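Viral structural protein 4 (Bombyx mori cytoplasmic polyhedrosis virus, PDB 6TZ0) binds GTP and probably works beside the viral RNA-dependent RNA polymerase during transcription of the double-stranded RNA genome, as a P-loop-type nucleotide-binding partner. Local coordinates at residues A57-R62 against L138-T143; P399-D404 against Y472-T477; Q436-S441 against A516-Q521. All coordinates share one frame; numbering follows the deposited sequence.

Contact 1: A57-R62 against L138-T143; sequences AKHAAR and LTEMST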
loop_
_atom_site.group_PDB
_atom_site.type_symbol
_atom_site.label_atom_id
_atom_site.label_comp_id
_atom_site.label_asym_id
_atom_site.label_seq_id
_atom_site.Cartn_x
_atom_site.Cartn_y
_atom_site.Cartn_z
ATOM N N ALA B 57 33.064 14.720 -18.726
ATOM C CA ALA B 57 33.270 13.371 -18.209
ATOM C C ALA B 57 34.205 13.373 -17.006
ATOM O O ALA B 57 33.968 12.645 -16.028
ATOM C CB ALA B 57 33.809 12.467 -19.311
ATOM N N LYS B 58 35.245 14.217 -17.043
ATOM C CA LYS B 58 36.150 14.335 -15.900
ATOM C C LYS B 58 35.440 14.878 -14.665
ATOM O O LYS B 58 35.637 14.364 -13.559
ATOM C CB LYS B 58 37.338 15.225 -16.250
ATOM C CG LYS B 58 38.323 15.386 -15.109
ATOM C CD LYS B 58 39.506 16.246 -15.489
ATOM C CE LYS B 58 39.115 17.709 -15.549
ATOM N NZ LYS B 58 40.287 18.596 -15.779
ATOM N N HIS B 59 34.599 15.905 -14.827
ATOM C CA HIS B 59 33.914 16.444 -13.655
ATOM C C HIS B 59 32.819 15.516 -13.152
ATOM O O HIS B 59 32.529 15.505 -11.953
ATOM C CB HIS B 59 33.302 17.815 -13.929
ATOM C CG HIS B 59 34.302 18.877 -14.243
ATOM N ND1 HIS B 59 35.331 19.202 -13.390
ATOM C CD2 HIS B 59 34.363 19.766 -15.259
ATOM C CE1 HIS B 59 36.029 20.196 -13.906
ATOM N NE2 HIS B 59 35.459 20.561 -15.038
ATOM N N ALA B 60 32.182 14.751 -14.038
ATOM C CA ALA B 60 31.139 13.835 -13.596
ATOM C C ALA B 60 31.699 12.599 -12.918
ATOM O O ALA B 60 31.004 11.998 -12.093
ATOM C CB ALA B 60 30.263 13.412 -14.775
ATOM N N ALA B 61 32.936 12.210 -13.230
ATOM C CA ALA B 61 33.508 11.032 -12.588
ATOM C C ALA B 61 33.838 11.236 -11.113
ATOM O O ALA B 61 34.144 10.253 -10.433
ATOM C CB ALA B 61 34.765 10.590 -13.330
ATOM N N ARG B 62 33.782 12.463 -10.595
ATOM C CA ARG B 62 34.189 12.713 -9.222
ATOM C C ARG B 62 33.042 12.754 -8.224
ATOM O O ARG B 62 33.293 12.597 -7.026
ATOM C CB ARG B 62 34.965 14.030 -9.114
ATOM C CG ARG B 62 36.316 13.998 -9.788
ATOM C CD ARG B 62 37.224 15.080 -9.238
ATOM N NE ARG B 62 36.762 16.432 -9.520
ATOM C CZ ARG B 62 37.164 17.159 -10.557
ATOM N NH1 ARG B 62 38.051 16.672 -11.411
ATOM N NH2 ARG B 62 36.690 18.384 -10.728
ATOM N N LEU B 138 33.312 24.590 -11.893
ATOM C CA LEU B 138 32.693 25.629 -12.701
ATOM C C LEU B 138 33.700 26.687 -13.132
ATOM O O LEU B 138 33.583 27.219 -14.237
ATOM C CB LEU B 138 31.532 26.264 -11.940
ATOM C CG LEU B 138 30.320 25.361 -11.712
ATOM C CD1 LEU B 138 29.302 26.038 -10.827
ATOM C CD2 LEU B 138 29.686 24.960 -13.025
ATOM N N THR B 139 34.708 26.983 -12.303
ATOM C CA THR B 139 35.768 27.889 -12.738
ATOM C C THR B 139 36.608 27.277 -13.847
ATOM O O THR B 139 37.024 27.981 -14.774
ATOM C CB THR B 139 36.672 28.282 -11.573
ATOM O OG1 THR B 139 37.167 27.105 -10.922
ATOM C CG2 THR B 139 35.950 29.171 -10.595
ATOM N N GLU B 140 36.880 25.974 -13.762
ATOM C CA GLU B 140 37.647 25.308 -14.811
ATOM C C GLU B 140 36.887 25.289 -16.136
ATOM O O GLU B 140 37.452 25.606 -17.197
ATOM C CB GLU B 140 38.001 23.897 -14.351
ATOM C CG GLU B 140 38.877 23.116 -15.290
ATOM C CD GLU B 140 39.263 21.773 -14.714
ATOM O OE1 GLU B 140 38.859 21.485 -13.568
ATOM O OE2 GLU B 140 39.959 21.000 -15.402
ATOM N N MET B 141 35.591 24.965 -16.085
ATOM C CA MET B 141 34.751 25.020 -17.277
ATOM C C MET B 141 34.604 26.444 -17.804
ATOM O O MET B 141 34.542 26.648 -19.022
ATOM C CB MET B 141 33.382 24.410 -16.967
ATOM C CG MET B 141 32.432 24.344 -18.154
ATOM S SD MET B 141 32.954 23.234 -19.463
ATOM C CE MET B 141 32.449 21.676 -18.766
ATOM N N SER B 142 34.604 27.439 -16.913
ATOM C CA SER B 142 34.505 28.830 -17.337
ATOM C C SER B 142 35.756 29.283 -18.067
ATOM O O SER B 142 35.659 29.951 -19.101
ATOM C CB SER B 142 34.238 29.714 -16.125
ATOM O OG SER B 142 34.177 31.074 -16.500
ATOM N N THR B 143 36.937 28.918 -17.561
ATOM C CA THR B 143 38.164 29.279 -18.261
ATOM C C THR B 143 38.309 28.520 -19.569
ATOM O O THR B 143 38.972 29.007 -20.488
ATOM C CB THR B 143 39.390 29.043 -17.381
ATOM O OG1 THR B 143 39.467 27.663 -17.014
ATOM C CG2 THR B 143 39.326 29.900 -16.137
#

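Contact 2: P399-D404 against Y472-T477; sequences PSFAYD and YYMVST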
loop_
_atom_site.group_PDB
_atom_site.type_symbol
_atom_site.label_atom_id
_atom_site.label_comp_id
_atom_site.label_asym_id
_atom_site.label_seq_id
_atom_site.Cartn_x
_atom_site.Cartn_y
_atom_site.Cartn_z
ATOM N N PRO B 399 -11.602 -36.735 -19.282
ATOM C CA PRO B 399 -10.797 -36.777 -20.501
ATOM C C PRO B 399 -9.313 -36.708 -20.176
ATOM O O PRO B 399 -8.902 -36.375 -19.066
ATOM C CB PRO B 399 -11.256 -35.532 -21.261
ATOM C CG PRO B 399 -11.643 -34.598 -20.195
ATOM C CD PRO B 399 -12.213 -35.412 -19.082
ATOM N N SER B 400 -8.506 -37.023 -21.181
ATOM C CA SER B 400 -7.064 -37.050 -21.017
ATOM C C SER B 400 -6.492 -35.643 -21.121
ATOM O O SER B 400 -7.040 -34.784 -21.814
ATOM C CB SER B 400 -6.419 -37.957 -22.063
ATOM O OG SER B 400 -5.014 -37.967 -21.919
ATOM N N PHE B 401 -5.392 -35.412 -20.410
ATOM C CA PHE B 401 -4.662 -34.153 -20.462
ATOM C C PHE B 401 -3.193 -34.385 -20.777
ATOM O O PHE B 401 -2.351 -33.554 -20.429
ATOM C CB PHE B 401 -4.799 -33.391 -19.143
ATOM C CG PHE B 401 -6.189 -32.897 -18.859
ATOM C CD1 PHE B 401 -6.637 -31.694 -19.382
ATOM C CD2 PHE B 401 -7.048 -33.636 -18.063
ATOM C CE1 PHE B 401 -7.918 -31.240 -19.114
ATOM C CE2 PHE B 401 -8.329 -33.187 -17.795
ATOM C CZ PHE B 401 -8.762 -31.990 -18.320
ATOM N N ALA B 402 -2.869 -35.513 -21.402
ATOM C CA ALA B 402 -1.484 -35.830 -21.713
ATOM C C ALA B 402 -0.977 -34.930 -22.827
ATOM O O ALA B 402 -1.725 -34.566 -23.735
ATOM C CB ALA B 402 -1.355 -37.293 -22.120
ATOM N N TYR B 403 0.304 -34.564 -22.745
ATOM C CA TYR B 403 0.860 -33.576 -23.665
ATOM C C TYR B 403 0.951 -34.107 -25.089
ATOM O O TYR B 403 0.771 -33.348 -26.045
ATOM C CB TYR B 403 2.232 -33.113 -23.177
ATOM C CG TYR B 403 2.941 -32.220 -24.161
ATOM C CD1 TYR B 403 2.523 -30.914 -24.372
ATOM C CD2 TYR B 403 4.024 -32.687 -24.889
ATOM C CE1 TYR B 403 3.166 -30.102 -25.282
ATOM C CE2 TYR B 403 4.666 -31.885 -25.798
ATOM C CZ TYR B 403 4.235 -30.598 -25.993
ATOM O OH TYR B 403 4.888 -29.801 -26.900
ATOM N N ASP B 404 1.208 -35.404 -25.256
ATOM C CA ASP B 404 1.289 -35.951 -26.605
ATOM C C ASP B 404 -0.085 -36.067 -27.256
ATOM O O ASP B 404 -0.204 -35.885 -28.470
ATOM C CB ASP B 404 2.010 -37.299 -26.587
ATOM C CG ASP B 404 1.360 -38.315 -25.663
ATOM O OD1 ASP B 404 0.430 -37.964 -24.909
ATOM O OD2 ASP B 404 1.783 -39.489 -25.703
ATOM N N TYR B 472 -5.207 -25.653 -19.096
ATOM C CA TYR B 472 -3.808 -25.253 -19.051
ATOM C C TYR B 472 -3.141 -25.616 -17.732
ATOM O O TYR B 472 -1.920 -25.794 -17.708
ATOM C CB TYR B 472 -3.687 -23.761 -19.361
ATOM C CG TYR B 472 -3.938 -23.481 -20.820
ATOM C CD1 TYR B 472 -2.939 -23.667 -21.758
ATOM C CD2 TYR B 472 -5.186 -23.079 -21.268
ATOM C CE1 TYR B 472 -3.168 -23.437 -23.099
ATOM C CE2 TYR B 472 -5.425 -22.851 -22.614
ATOM C CZ TYR B 472 -4.408 -23.023 -23.519
ATOM O OH TYR B 472 -4.627 -22.800 -24.852
ATOM N N TYR B 473 -3.911 -25.791 -16.654
ATOM C CA TYR B 473 -3.344 -26.311 -15.413
ATOM C C TYR B 473 -2.902 -27.763 -15.559
ATOM O O TYR B 473 -1.791 -28.127 -15.159
ATOM C CB TYR B 473 -4.365 -26.184 -14.287
ATOM C CG TYR B 473 -3.919 -26.780 -12.976
ATOM C CD1 TYR B 473 -3.001 -26.124 -12.171
ATOM C CD2 TYR B 473 -4.422 -27.998 -12.543
ATOM C CE1 TYR B 473 -2.595 -26.667 -10.971
ATOM C CE2 TYR B 473 -4.024 -28.547 -11.350
ATOM C CZ TYR B 473 -3.111 -27.879 -10.569
ATOM O OH TYR B 473 -2.719 -28.432 -9.376
ATOM N N MET B 474 -3.766 -28.613 -16.104
ATOM C CA MET B 474 -3.460 -30.029 -16.224
ATOM C C MET B 474 -2.502 -30.332 -17.365
ATOM O O MET B 474 -1.938 -31.428 -17.402
ATOM C CB MET B 474 -4.743 -30.839 -16.411
ATOM C CG MET B 474 -5.670 -30.862 -15.216
ATOM S SD MET B 474 -4.952 -31.629 -13.760
ATOM C CE MET B 474 -4.905 -33.336 -14.284
ATOM N N VAL B 475 -2.319 -29.408 -18.304
ATOM C CA VAL B 475 -1.250 -29.591 -19.280
ATOM C C VAL B 475 0.075 -29.079 -18.729
ATOM O O VAL B 475 1.111 -29.735 -18.874
ATOM C CB VAL B 475 -1.623 -28.924 -20.616
ATOM C CG1 VAL B 475 -0.454 -28.929 -21.573
ATOM C CG2 VAL B 475 -2.777 -29.657 -21.254
ATOM N N SER B 476 0.063 -27.937 -18.037
ATOM C CA SER B 476 1.308 -27.325 -17.587
ATOM C C SER B 476 1.947 -28.089 -16.434
ATOM O O SER B 476 3.176 -28.156 -16.346
ATOM C CB SER B 476 1.053 -25.882 -17.169
ATOM O OG SER B 476 0.540 -25.144 -18.254
ATOM N N THR B 477 1.142 -28.656 -15.539
ATOM C CA THR B 477 1.661 -29.365 -14.379
ATOM C C THR B 477 1.590 -30.877 -14.549
ATOM O O THR B 477 1.433 -31.604 -13.567
ATOM C CB THR B 477 0.924 -28.940 -13.110
ATOM O OG1 THR B 477 -0.468 -29.251 -13.233
ATOM C CG2 THR B 477 1.086 -27.455 -12.871
#

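Contact 3: Q436-S441 against A516-Q521; sequences QYELLS and AMRDRQ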
loop_
_atom_site.group_PDB
_atom_site.type_symbol
_atom_site.label_atom_id
_atom_site.label_comp_id
_atom_site.label_asym_id
_atom_site.label_seq_id
_atom_site.Cartn_x
_atom_site.Cartn_y
_atom_site.Cartn_z
ATOM N N GLN B 436 -21.624 -11.051 -47.741
ATOM C CA GLN B 436 -22.731 -10.751 -46.842
ATOM C C GLN B 436 -22.228 -10.127 -45.550
ATOM O O GLN B 436 -22.855 -9.209 -45.011
ATOM C CB GLN B 436 -23.516 -12.021 -46.531
ATOM C CG GLN B 436 -24.163 -12.664 -47.730
ATOM C CD GLN B 436 -24.908 -13.924 -47.368
ATOM O OE1 GLN B 436 -24.922 -14.335 -46.212
ATOM N NE2 GLN B 436 -25.518 -14.556 -48.359
ATOM N N TYR B 437 -21.097 -10.616 -45.039
ATOM C CA TYR B 437 -20.597 -10.158 -43.748
ATOM C C TYR B 437 -19.989 -8.769 -43.844
ATOM O O TYR B 437 -20.193 -7.937 -42.954
ATOM C CB TYR B 437 -19.578 -11.155 -43.204
ATOM C CG TYR B 437 -18.888 -10.701 -41.942
ATOM C CD1 TYR B 437 -19.561 -10.662 -40.732
ATOM C CD2 TYR B 437 -17.554 -10.327 -41.964
ATOM C CE1 TYR B 437 -18.927 -10.247 -39.581
ATOM C CE2 TYR B 437 -16.914 -9.917 -40.822
ATOM C CZ TYR B 437 -17.603 -9.879 -39.635
ATOM O OH TYR B 437 -16.963 -9.464 -38.495
ATOM N N GLU B 438 -19.240 -8.498 -44.916
ATOM C CA GLU B 438 -18.641 -7.183 -45.124
ATOM C C GLU B 438 -19.676 -6.091 -45.360
ATOM O O GLU B 438 -19.372 -4.913 -45.155
ATOM C CB GLU B 438 -17.683 -7.233 -46.312
ATOM C CG GLU B 438 -16.376 -7.956 -46.068
ATOM C CD GLU B 438 -15.419 -7.147 -45.222
ATOM O OE1 GLU B 438 -15.485 -5.903 -45.284
ATOM O OE2 GLU B 438 -14.583 -7.741 -44.513
ATOM N N LEU B 439 -20.884 -6.452 -45.776
ATOM C CA LEU B 439 -21.907 -5.490 -46.152
ATOM C C LEU B 439 -22.701 -4.985 -44.950
ATOM O O LEU B 439 -23.557 -4.109 -45.110
ATOM C CB LEU B 439 -22.825 -6.141 -47.193
ATOM C CG LEU B 439 -23.766 -5.353 -48.100
ATOM C CD1 LEU B 439 -22.960 -4.434 -48.996
ATOM C CD2 LEU B 439 -24.608 -6.302 -48.927
ATOM N N LEU B 440 -22.425 -5.486 -43.752
ATOM C CA LEU B 440 -23.149 -5.057 -42.568
ATOM C C LEU B 440 -22.593 -3.741 -42.041
ATOM O O LEU B 440 -21.496 -3.307 -42.399
ATOM C CB LEU B 440 -23.063 -6.112 -41.473
ATOM C CG LEU B 440 -23.669 -7.483 -41.757
ATOM C CD1 LEU B 440 -23.362 -8.426 -40.614
ATOM C CD2 LEU B 440 -25.160 -7.386 -41.978
ATOM N N SER B 441 -23.371 -3.104 -41.172
ATOM C CA SER B 441 -22.897 -1.930 -40.464
ATOM C C SER B 441 -22.089 -2.367 -39.247
ATOM O O SER B 441 -21.969 -3.554 -38.947
ATOM C CB SER B 441 -24.070 -1.038 -40.074
ATOM O OG SER B 441 -24.916 -1.688 -39.147
ATOM N N ALA B 516 -5.532 -11.573 -45.146
ATOM C CA ALA B 516 -5.205 -12.989 -45.090
ATOM C C ALA B 516 -6.434 -13.831 -44.798
ATOM O O ALA B 516 -6.540 -14.959 -45.287
ATOM C CB ALA B 516 -4.138 -13.237 -44.028
ATOM N N MET B 517 -7.379 -13.305 -44.014
ATOM C CA MET B 517 -8.574 -14.087 -43.722
ATOM C C MET B 517 -9.565 -14.111 -44.875
ATOM O O MET B 517 -10.269 -15.111 -45.049
ATOM C CB MET B 517 -9.256 -13.578 -42.456
ATOM C CG MET B 517 -8.501 -13.966 -41.207
ATOM S SD MET B 517 -8.293 -15.748 -41.265
ATOM C CE MET B 517 -7.309 -16.056 -39.828
ATOM N N ARG B 518 -9.650 -13.051 -45.673
ATOM C CA ARG B 518 -10.573 -13.087 -46.797
ATOM C C ARG B 518 -9.996 -13.782 -48.020
ATOM O O ARG B 518 -10.729 -14.011 -48.985
ATOM C CB ARG B 518 -11.027 -11.679 -47.192
ATOM C CG ARG B 518 -9.948 -10.774 -47.726
ATOM C CD ARG B 518 -10.582 -9.560 -48.377
ATOM N NE ARG B 518 -11.376 -8.763 -47.448
ATOM C CZ ARG B 518 -10.919 -7.706 -46.785
ATOM N NH1 ARG B 518 -9.670 -7.299 -46.959
ATOM N NH2 ARG B 518 -11.717 -7.044 -45.962
ATOM N N ASP B 519 -8.712 -14.126 -48.005
ATOM C CA ASP B 519 -8.068 -14.796 -49.132
ATOM C C ASP B 519 -7.777 -16.256 -48.831
ATOM O O ASP B 519 -6.740 -16.785 -49.238
ATOM C CB ASP B 519 -6.783 -14.073 -49.517
ATOM C CG ASP B 519 -7.040 -12.698 -50.080
ATOM O OD1 ASP B 519 -8.139 -12.484 -50.628
ATOM O OD2 ASP B 519 -6.141 -11.838 -49.988
ATOM N N ARG B 520 -8.668 -16.934 -48.114
ATOM C CA ARG B 520 -8.469 -18.335 -47.783
ATOM C C ARG B 520 -9.819 -19.039 -47.766
ATOM O O ARG B 520 -10.876 -18.415 -47.896
ATOM C CB ARG B 520 -7.700 -18.480 -46.462
ATOM C CG ARG B 520 -8.312 -17.783 -45.251
ATOM C CD ARG B 520 -9.178 -18.693 -44.395
ATOM N NE ARG B 520 -8.466 -19.895 -43.975
ATOM C CZ ARG B 520 -7.605 -19.956 -42.963
ATOM N NH1 ARG B 520 -7.018 -21.108 -42.669
ATOM N NH2 ARG B 520 -7.330 -18.878 -42.243
ATOM N N GLN B 521 -9.771 -20.354 -47.594
ATOM C CA GLN B 521 -10.924 -21.235 -47.712
ATOM C C GLN B 521 -11.167 -21.931 -46.374
ATOM O O GLN B 521 -10.584 -21.561 -45.349
ATOM C CB GLN B 521 -10.719 -22.240 -48.848
ATOM C CG GLN B 521 -10.725 -21.637 -50.249
ATOM C CD GLN B 521 -9.388 -21.038 -50.643
ATOM O OE1 GLN B 521 -8.370 -21.286 -49.997
ATOM N NE2 GLN B 521 -9.383 -20.251 -51.712
#

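Contact 1: A57-R62 against L138-T143
Charge pairing joins Lys58 to Glu140: the ammonium NZ meets carboxylate oxygen OE2 in a salt bridge. The modelled separation is very short, and at 2.8 Å resolution its exact value is doubtful. The two chains cross at about a right angle. Glu140 runs out extended, CG anti to the backbone N (chi1 -176°), which carries its carboxylate toward helix 41-60, while Lys58 bends at chi3 to bring NZ to it.

The second kind of contact is made by the other carboxylate oxygen. OE1 lies in the ring plane of His59, at the edge by CE1, 3.1 Å from that carbon, and the carboxylate stands nearly perpendicular to the ring, at 88°. One carboxylate thus serves two residues of the opposing helix, one through each oxygen. The setting is plain helix-helix packing: the C-terminal part of helix 41-60 faces helix 136-146, away from the GTP sites, with helix 70-79 packing on Leu138 and Met141.

Apolar contact is slighter. The methyl CE of Met141 approaches the same imidazole at its edge, near the ring plane, 4.4 Å from His59 CD2, and this methionine packs further on Met55 and Leu56 earlier along helix 41-60.

Contact 2: P399-D404 against Y472-T477
Beside the edge strand 378-381 of the parallel sheet, Phe401 lies against the last turn of helix 468-476 and is met there by Met474. The contact is a CH-pi interaction: Met474 CB stands over one face of the phenyl ring, 3.9 Å from its centroid and 26° off the ring normal. It is displaced toward the rim at the root of the ring, and its closest approach is 3.5 Å to Phe401 CG. The root of the methionine side chain therefore does the touching, and its chain, bent at both chi2 and chi3, folds onward from there. Val475 adds a looser touch, with CG2 4.0 Å from the carbonyl oxygen Phe401 O, while the valine also packs on Leu381 of the edge strand.

Local bonds shape both backbones. Ser400 OG accepts from Ala402 N in an ST turn, the N-H pointing nearly straight at it (167°), just ahead of helix 403-408, for which Ala402 is the N-cap residue. Trp389 of helix 385-393 gives its indole N-H to Ser400 O, and its ring meets that of Phe401 with the planes about 30° apart. At the end of helix 468-476, Tyr473 O is gripped by Thr477 N and by Thr477 OG1 from opposite faces of the carbonyl plane. On this helix Tyr473 also packs on Ala89 of the RNA-dependent RNA polymerase chain. The parallel order 2-3-1-4-5, with the P-loop strand 347-353 in the middle, is consistent with the kinase-type P-loop NTPase fold seen in nucleoside monophosphate kinases, whose sheet this helix flanks.

Contact 3: Q436-S441 against A516-Q521
Arg518 NH2 gives a weak hydrogen bond, part of a salt bridge, to Glu438 OE2, 3.3 Å away with an N-H...O angle of 152°. The carboxylate arrives at the edge of the guanidinium, near its plane, but is itself turned by 68°. Only OE2 comes close; Glu438 OE1 stays 4.0 Å from Arg518 NH2, so the pairing is single-pronged. The side chains cross at about a right angle. Arg518 sets CG between its backbone N and carbonyl carbon (chi1 65°) and bends again at chi3, bringing NH2 to the glutamate, whose own chain is bent at chi2.

The firmer hold on the arginine comes from its own helix. NH1 donates to Gln515 OE1, and the same glutamine gives NE2 to Asp519 OD2, which ties both ends of the Gln515 amide and fixes its flip.

Beyond Asp519 the chain enters the GTP-site loop: Arg520 and Gln521, together with Arg522, contact GTP in another structure of this protein, although no nucleotide is bound here. The side chain of Arg518 is about 11 Å from Gly356 of the P-loop. A single weak ion pair at the surface, between the ends of helices 434-438 and 513-518 and probably screened by solvent, implies a modest electrostatic tie between the two helix ends.

In the fold
The three contacts show how chemistry follows place. Contacts 1 and 2 are partly buried, whereas contact 3 lies on the surface. Contact 1 joins two helices of the N-terminal part through charge and an imidazole edge; contact 2 is apolar, a ring face against a methionine; contact 3 rests on a single weak ion pair. Contacts 2 and 3 use different helices, yet both belong to the region around the parallel sheet, their segments alternate along the chain, and their nearest atoms are about 17 Å apart. Contact 1 stands remote, its centre 66 Å from that of contact 3, and only contact 3 includes GTP-site residues.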